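Local coordinates for stage III sporulation protein AB (Bacillus subtilis, PDB 6BS9), which is essential for sporulation and probably works in a secretion-system-like assembly; this chain is a helical fragment of the protein, at residues E87-T95 with H107-L115. Numbering follows the deposited sequence.
Sequences EVLKQFGET and HIKLALTHL
V88 reaches across to the hollow bounded by A111, H114 and L115, a worked example of how branched side chains key two antiparallel helices together. Its two methyls divide the work: CG2 lies over one face of the H114 ring in a CH-pi contact, 3.6 Å from the ring centroid, while CG1, anti to the backbone N (chi1 172°), settles by the A111 carbonyl and 4.0 Å from L115 CG. In the middle, the small A111 lets the backbones draw in, its CB meeting F92 CB at 4.2 Å. The F92 ring leans past it, and I108 CG2 lies at the ring's edge, 4.0 Å from CE1; W68 packs edge-to-face with the same ring. T95 fills the far end, its CG2 against I108 CG1, at a doubtfully short modelled distance. Its hydroxyl bonds Q91 O at 2.9 Å, approaching that carbonyl from the face opposite T95 N, and this anchors its rotation; OG1 also sits 3.5 Å from H107 CB. A glycine in place of T95 would probably leave a gap beside I108 and H107 and cost Q91 O its second donor. Segments 87-95 and 107-115, axes 9.3 Å apart and 167° between directions, form an antiparallel helical hairpin within this all-helical fold.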
ATOM      1  N   GLU A  87      10.125  -2.678   0.514  1.00 39.42           N
ATOM      2  CA  GLU A  87      10.518  -2.366   1.874  1.00 40.33           C
ATOM      3  C   GLU A  87       9.608  -1.281   2.464  1.00 38.12           C
ATOM      4  O   GLU A  87       9.203  -1.370   3.598  1.00 38.73           O
ATOM      5  CB  GLU A  87      12.014  -1.950   1.945  1.00 43.08           C
ATOM      6  CG  GLU A  87      13.011  -3.120   1.741  1.00 46.68           C
ATOM      7  CD  GLU A  87      12.868  -4.257   2.756  1.00 48.60           C
ATOM      8  OE1 GLU A  87      12.605  -3.964   3.986  1.00 46.88           O
ATOM      9  OE2 GLU A  87      12.993  -5.451   2.324  1.00 54.39           O
ATOM     10  N   VAL A  88       9.276  -0.284   1.668  1.00 36.22           N
ATOM     11  CA  VAL A  88       8.352   0.696   2.115  1.00 36.42           C
ATOM     12  C   VAL A  88       7.006   0.082   2.436  1.00 35.28           C
ATOM     13  O   VAL A  88       6.432   0.364   3.494  1.00 33.88           O
ATOM     14  CB  VAL A  88       8.208   1.859   1.104  1.00 36.79           C
ATOM     15  CG1 VAL A  88       7.075   2.791   1.509  1.00 36.50           C
ATOM     16  CG2 VAL A  88       9.522   2.640   1.014  1.00 36.67           C
ATOM     17  N   LEU A  89       6.491  -0.768   1.546  1.00 36.82           N
ATOM     18  CA  LEU A  89       5.214  -1.423   1.798  1.00 36.81           C
ATOM     19  C   LEU A  89       5.236  -2.362   3.011  1.00 39.87           C
ATOM     20  O   LEU A  89       4.264  -2.436   3.761  1.00 45.21           O
ATOM     21  CB  LEU A  89       4.728  -2.099   0.532  1.00 37.47           C
ATOM     22  CG  LEU A  89       4.375  -1.096  -0.580  1.00 37.39           C
ATOM     23  CD1 LEU A  89       4.190  -1.762  -1.893  1.00 36.24           C
ATOM     24  CD2 LEU A  89       3.115  -0.270  -0.247  1.00 37.60           C
ATOM     25  N   LYS A  90       6.351  -3.026   3.232  1.00 42.16           N
ATOM     26  CA  LYS A  90       6.557  -3.837   4.428  1.00 47.51           C
ATOM     27  C   LYS A  90       6.550  -2.975   5.663  1.00 42.89           C
ATOM     28  O   LYS A  90       5.902  -3.331   6.637  1.00 40.48           O
ATOM     29  CB  LYS A  90       7.880  -4.621   4.325  1.00 53.21           C
ATOM     30  CG  LYS A  90       8.089  -5.664   5.423  1.00 64.19           C
ATOM     31  CD  LYS A  90       9.409  -6.434   5.259  1.00 70.93           C
ATOM     32  CE  LYS A  90       9.518  -7.613   6.244  1.00 75.70           C
ATOM     33  NZ  LYS A  90      10.428  -8.717   5.775  1.00 75.96           N
ATOM     34  N   GLN A  91       7.272  -1.854   5.644  1.00 43.12           N
ATOM     35  CA  GLN A  91       7.242  -0.889   6.787  1.00 44.33           C
ATOM     36  C   GLN A  91       5.832  -0.354   7.050  1.00 38.66           C
ATOM     37  O   GLN A  91       5.447  -0.176   8.198  1.00 38.32           O
ATOM     38  CB  GLN A  91       8.364   0.222   6.858  1.00 49.02           C
ATOM     39  CG  GLN A  91       8.970   0.884   5.628  1.00 53.82           C
ATOM     40  CD  GLN A  91       9.566   2.307   5.922  0.50 50.22           C
ATOM     41  OE1 GLN A  91       9.331   3.243   5.178  0.50 45.90           O
ATOM     42  NE2 GLN A  91      10.308   2.444   7.016  0.50 50.49           N
ATOM     43  N   PHE A  92       5.037  -0.174   6.004  1.00 36.50           N
ATOM     44  CA  PHE A  92       3.639   0.170   6.210  1.00 36.30           C
ATOM     45  C   PHE A  92       2.888  -0.927   7.006  1.00 38.42           C
ATOM     46  O   PHE A  92       2.136  -0.624   7.918  1.00 38.62           O
ATOM     47  CB  PHE A  92       2.916   0.515   4.890  1.00 32.92           C
ATOM     48  CG  PHE A  92       1.436   0.736   5.043  1.00 29.52           C
ATOM     49  CD1 PHE A  92       0.960   1.893   5.530  1.00 29.26           C
ATOM     50  CD2 PHE A  92       0.527  -0.240   4.708  1.00 28.18           C
ATOM     51  CE1 PHE A  92      -0.424   2.122   5.659  1.00 29.16           C
ATOM     52  CE2 PHE A  92      -0.819  -0.053   4.882  1.00 28.46           C
ATOM     53  CZ  PHE A  92      -1.309   1.136   5.356  1.00 27.81           C
ATOM     54  N   GLY A  93       3.076  -2.198   6.658  1.00 41.15           N
ATOM     55  CA  GLY A  93       2.505  -3.278   7.468  1.00 41.64           C
ATOM     56  C   GLY A  93       2.912  -3.225   8.937  1.00 41.11           C
ATOM     57  O   GLY A  93       2.067  -3.319   9.805  1.00 43.75           O
ATOM     58  N   GLU A  94       4.202  -3.076   9.194  1.00 43.68           N
ATOM     59  CA  GLU A  94       4.782  -3.013  10.541  1.00 44.88           C
ATOM     60  C   GLU A  94       4.113  -1.874  11.302  1.00 43.19           C
ATOM     61  O   GLU A  94       3.648  -2.043  12.438  1.00 45.89           O
ATOM     62  CB  GLU A  94       6.326  -2.856  10.439  1.00 50.76           C
ATOM     63  CG  GLU A  94       7.027  -3.870   9.477  1.00 56.63           C
ATOM     64  CD  GLU A  94       7.895  -5.009  10.041  1.00 66.77           C
ATOM     65  OE1 GLU A  94       8.848  -5.427   9.284  1.00 66.64           O
ATOM     66  OE2 GLU A  94       7.619  -5.541  11.161  1.00 75.85           O
ATOM     67  N   THR A  95       3.850  -0.780  10.602  1.00 40.80           N
ATOM     68  CA  THR A  95       3.109   0.321  11.136  1.00 43.45           C
ATOM     69  C   THR A  95       1.713   0.043  11.642  1.00 42.70           C
ATOM     70  O   THR A  95       1.168   0.762  12.498  1.00 46.09           O
ATOM     71  CB  THR A  95       3.050   1.430  10.034  1.00 49.36           C
ATOM     72  OG1 THR A  95       4.351   1.983   9.842  1.00 48.08           O
ATOM     73  CG2 THR A  95       2.082   2.552  10.330  1.00 49.09           C
ATOM     74  N   HIS A 107       4.109   7.322  11.325  1.00 33.39           N
ATOM     75  CA  HIS A 107       4.785   6.288  10.513  1.00 35.08           C
ATOM     76  C   HIS A 107       4.010   5.970   9.218  1.00 34.31           C
ATOM     77  O   HIS A 107       4.632   5.682   8.188  1.00 32.06           O
ATOM     78  CB  HIS A 107       5.126   5.035  11.343  1.00 36.32           C
ATOM     79  CG  HIS A 107       6.339   5.199  12.206  1.00 37.88           C
ATOM     80  ND1 HIS A 107       7.606   4.877  11.768  1.00 42.34           N
ATOM     81  CD2 HIS A 107       6.512   5.794  13.401  1.00 38.91           C
ATOM     82  CE1 HIS A 107       8.508   5.228  12.673  1.00 41.27           C
ATOM     83  NE2 HIS A 107       7.865   5.776  13.684  1.00 41.00           N
ATOM     84  N   ILE A 108       2.683   6.117   9.239  1.00 33.80           N
ATOM     85  CA  ILE A 108       1.907   5.997   7.999  1.00 33.80           C
ATOM     86  C   ILE A 108       2.220   7.126   7.074  1.00 32.50           C
ATOM     87  O   ILE A 108       2.467   6.907   5.870  1.00 31.16           O
ATOM     88  CB  ILE A 108       0.399   5.942   8.212  1.00 35.18           C
ATOM     89  CG1 ILE A 108       0.055   4.676   8.997  1.00 37.27           C
ATOM     90  CG2 ILE A 108      -0.306   5.949   6.855  1.00 32.90           C
ATOM     91  CD1 ILE A 108      -1.403   4.494   9.402  1.00 36.41           C
ATOM     92  N   LYS A 109       2.293   8.338   7.627  1.00 32.66           N
ATOM     93  CA  LYS A 109       2.688   9.499   6.801  1.00 31.61           C
ATOM     94  C   LYS A 109       4.063   9.289   6.176  1.00 32.13           C
ATOM     95  O   LYS A 109       4.276   9.629   5.007  1.00 33.71           O
ATOM     96  CB  LYS A 109       2.644  10.755   7.641  1.00 33.38           C
ATOM     97  CG  LYS A 109       2.879  12.021   6.851  1.00 32.73           C
ATOM     98  CD  LYS A 109       2.933  13.208   7.760  1.00 35.20           C
ATOM     99  CE  LYS A 109       3.022  14.553   7.001  1.00 36.21           C
ATOM    100  NZ  LYS A 109       3.062  15.723   7.937  1.00 35.39           N
ATOM    101  N   LEU A 110       5.003   8.715   6.935  1.00 32.35           N
ATOM    102  CA  LEU A 110       6.373   8.429   6.406  1.00 33.63           C
ATOM    103  C   LEU A 110       6.372   7.477   5.230  1.00 31.79           C
ATOM    104  O   LEU A 110       7.050   7.734   4.245  1.00 31.71           O
ATOM    105  CB  LEU A 110       7.263   7.819   7.490  1.00 34.02           C
ATOM    106  CG  LEU A 110       8.697   7.422   7.154  1.00 34.68           C
ATOM    107  CD1 LEU A 110       9.491   8.561   6.569  1.00 34.09           C
ATOM    108  CD2 LEU A 110       9.429   6.907   8.391  1.00 34.85           C
ATOM    109  N   ALA A 111       5.573   6.398   5.339  1.00 30.60           N
ATOM    110  CA  ALA A 111       5.349   5.524   4.225  1.00 30.61           C
ATOM    111  C   ALA A 111       4.849   6.253   2.995  1.00 30.10           C
ATOM    112  O   ALA A 111       5.397   6.093   1.906  1.00 33.90           O
ATOM    113  CB  ALA A 111       4.363   4.442   4.602  1.00 32.49           C
ATOM    114  N   LEU A 112       3.829   7.072   3.164  1.00 30.11           N
ATOM    115  CA  LEU A 112       3.283   7.879   2.064  1.00 30.26           C
ATOM    116  C   LEU A 112       4.262   8.813   1.446  1.00 29.49           C
ATOM    117  O   LEU A 112       4.345   8.924   0.218  1.00 31.54           O
ATOM    118  CB  LEU A 112       2.091   8.732   2.519  1.00 31.57           C
ATOM    119  CG  LEU A 112       0.838   7.941   2.954  1.00 36.86           C
ATOM    120  CD1 LEU A 112      -0.270   8.873   3.438  1.00 38.16           C
ATOM    121  CD2 LEU A 112       0.298   7.097   1.824  1.00 35.86           C
ATOM    122  N   THR A 113       5.043   9.484   2.263  1.00 30.25           N
ATOM    123  CA  THR A 113       6.078  10.383   1.726  1.00 30.73           C
ATOM    124  C   THR A 113       7.167   9.636   1.041  1.00 31.06           C
ATOM    125  O   THR A 113       7.716  10.112   0.048  1.00 29.92           O
ATOM    126  CB  THR A 113       6.699  11.221   2.840  1.00 30.25           C
ATOM    127  OG1 THR A 113       5.660  11.882   3.536  1.00 30.72           O
ATOM    128  CG2 THR A 113       7.588  12.292   2.286  1.00 31.45           C
ATOM    129  N   HIS A 114       7.507   8.466   1.571  1.00 34.11           N
ATOM    130  CA  HIS A 114       8.512   7.652   0.926  1.00 36.74           C
ATOM    131  C   HIS A 114       8.116   7.248  -0.459  1.00 36.44           C
ATOM    132  O   HIS A 114       8.903   7.372  -1.424  1.00 37.74           O
ATOM    133  CB  HIS A 114       8.849   6.425   1.716  1.00 40.56           C
ATOM    134  CG  HIS A 114      10.260   5.981   1.498  1.00 47.92           C
ATOM    135  ND1 HIS A 114      11.090   5.678   2.551  1.00 51.50           N
ATOM    136  CD2 HIS A 114      11.031   5.927   0.374  1.00 50.07           C
ATOM    137  CE1 HIS A 114      12.282   5.353   2.085  1.00 55.47           C
ATOM    138  NE2 HIS A 114      12.271   5.491   0.767  1.00 57.61           N
ATOM    139  N   LEU A 115       6.860   6.865  -0.592  1.00 37.50           N
ATOM    140  CA  LEU A 115       6.297   6.579  -1.933  1.00 37.43           C
ATOM    141  C   LEU A 115       6.301   7.816  -2.855  1.00 35.58           C
ATOM    142  O   LEU A 115       6.574   7.709  -4.047  1.00 35.72           O
ATOM    143  CB  LEU A 115       4.844   6.037  -1.804  1.00 38.68           C
ATOM    144  CG  LEU A 115       4.718   4.620  -1.226  1.00 38.44           C
ATOM    145  CD1 LEU A 115       3.290   4.253  -1.029  1.00 37.41           C
ATOM    146  CD2 LEU A 115       5.400   3.584  -2.121  1.00 39.36           C
TER